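Local coordinates for protein peptide methionine sulfoxide reductase msrA/msrB (Neisseria meningitidis, PDB 3BQG) that reduces oxidised methionine, acting as the MsrA peptide methionine (S)-sulfoxide reductase domain of PilB, with a cysteine sulfenic acid intermediate, at residues A[109-114]-A[127-132]. The protein carries 1 engineered substitution. Numbering follows the deposited sequence.
Sequences VIAAAL and VENEPL
Ile110 lays its CG2 methyl against one face of the carboxamide of Asn129, and this is where the helix and the strand pack most closely. The methyl sits almost along the normal to the amide plane, 3.4 Å from Asn129 OD1 and 3.5 Å from Asn129 CG. Asn129 has CG anti to its own backbone N (chi1 177°), which carries the amide out from the strand to the helix. Ile110 CB lies on the same amide face, and Ile110 CD1 comes within 3.7 Å of Asn129 OD1, so Ile110 carbons line this side of the oxygen. OD1 is buried by the contact and has no polar partner in the model. The nitrogen end fares somewhat better: Asn129 ND2 is weakly hydrogen-bonded to Lys107 O, one turn back along the helix. Asn129 ND2 also lies 3.5 Å from Ala111 N, but these are two donors and form no bond.

Beyond ND2 the contact runs out to solvent. The one side-chain atom of exposed Ala111, CB, lies 3.8 Å from Asn129 ND2 and close to the amide plane, so it borders the group rather than covering it. The other end is looser than the Ile110 contact but greasy. Leu114 CD2 meets Val127 CB at 4.0 Å, while Leu114 CD1 stands 4.2 Å from Asn129 CB.

Helix 106-117 and strand 128-131 run antiparallel, at 178°, with the axes of the two segments 9.2 Å apart at closest approach, as expected where the helix is the connection of a beta-alpha-beta crossover between the parallel strands 97-101 and 128-131. The first of these lies beside 128-131, an outermost strand of the mixed sheet; Ile110 reaches across to its Val99 and Asn129 touches its Tyr101, while helix 68-78 packs against Leu114 through Phe76.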
# COMPACT_ATOMS: atom_id res chain seq x y z
N VAL A 109 6.58 -15.51 1.82
CA VAL A 109 7.09 -14.81 0.65
C VAL A 109 7.36 -13.35 0.99
O VAL A 109 8.39 -12.79 0.59
CB VAL A 109 6.09 -14.89 -0.52
CG1 VAL A 109 6.60 -14.07 -1.69
CG2 VAL A 109 5.92 -16.34 -0.94
N ILE A 110 6.44 -12.74 1.73
CA ILE A 110 6.59 -11.34 2.12
C ILE A 110 7.77 -11.15 3.07
O ILE A 110 8.53 -10.20 2.93
CB ILE A 110 5.28 -10.83 2.78
CG1 ILE A 110 4.15 -10.91 1.75
CG2 ILE A 110 5.46 -9.39 3.27
CD1 ILE A 110 2.78 -10.60 2.33
N ALA A 111 7.93 -12.06 4.03
CA ALA A 111 9.04 -11.99 4.98
C ALA A 111 10.40 -12.10 4.29
O ALA A 111 11.35 -11.41 4.66
CB ALA A 111 8.90 -13.08 6.04
N ALA A 112 10.49 -12.97 3.29
CA ALA A 112 11.73 -13.16 2.55
C ALA A 112 12.07 -11.89 1.78
O ALA A 112 13.24 -11.50 1.68
CB ALA A 112 11.60 -14.34 1.58
N ALA A 113 11.04 -11.24 1.24
CA ALA A 113 11.25 -10.00 0.49
C ALA A 113 11.75 -8.91 1.43
O ALA A 113 12.60 -8.11 1.06
CB ALA A 113 9.94 -9.57 -0.18
N LEU A 114 11.21 -8.87 2.64
CA LEU A 114 11.63 -7.87 3.62
C LEU A 114 13.07 -8.14 4.07
O LEU A 114 13.85 -7.21 4.26
CB LEU A 114 10.69 -7.89 4.83
CG LEU A 114 9.31 -7.27 4.63
CD1 LEU A 114 8.45 -7.51 5.84
CD2 LEU A 114 9.46 -5.78 4.39
N VAL A 127 8.12 -2.37 8.49
CA VAL A 127 6.92 -2.69 7.70
C VAL A 127 6.16 -3.88 8.30
O VAL A 127 6.76 -4.91 8.60
CB VAL A 127 7.30 -3.03 6.24
CG1 VAL A 127 6.06 -3.41 5.44
CG2 VAL A 127 8.00 -1.83 5.60
N GLU A 128 4.85 -3.74 8.47
CA GLU A 128 4.02 -4.82 9.01
C GLU A 128 3.83 -5.92 7.96
O GLU A 128 3.82 -5.65 6.76
CB GLU A 128 2.64 -4.29 9.45
CG GLU A 128 2.70 -3.31 10.62
CD GLU A 128 1.34 -2.86 11.12
OE1 GLU A 128 0.37 -2.82 10.33
OE2 GLU A 128 1.23 -2.51 12.31
N ASN A 129 3.69 -7.15 8.43
CA ASN A 129 3.49 -8.32 7.58
C ASN A 129 2.51 -9.21 8.35
O ASN A 129 2.91 -9.98 9.22
CB ASN A 129 4.82 -9.07 7.38
CG ASN A 129 4.67 -10.34 6.56
OD1 ASN A 129 3.63 -10.57 5.93
ND2 ASN A 129 5.72 -11.15 6.53
N GLU A 130 1.23 -9.11 8.02
CA GLU A 130 0.23 -9.89 8.74
C GLU A 130 -1.05 -10.07 7.92
O GLU A 130 -1.26 -9.37 6.93
CB GLU A 130 -0.08 -9.21 10.08
CG GLU A 130 -0.79 -7.88 9.95
CD GLU A 130 -0.86 -7.12 11.26
OE1 GLU A 130 -1.80 -6.32 11.44
OE2 GLU A 130 0.04 -7.31 12.10
N PRO A 131 -1.92 -11.00 8.34
CA PRO A 131 -3.16 -11.24 7.60
C PRO A 131 -4.03 -9.98 7.51
O PRO A 131 -3.97 -9.11 8.37
CB PRO A 131 -3.86 -12.32 8.43
CG PRO A 131 -2.74 -13.00 9.17
CD PRO A 131 -1.87 -11.83 9.56
N LEU A 132 -4.81 -9.89 6.43
CA LEU A 132 -5.72 -8.77 6.29
C LEU A 132 -6.89 -9.13 7.21
O LEU A 132 -7.55 -10.15 6.99
CB LEU A 132 -6.24 -8.64 4.86
CG LEU A 132 -7.33 -7.57 4.71
CD1 LEU A 132 -6.68 -6.20 4.53
CD2 LEU A 132 -8.23 -7.89 3.53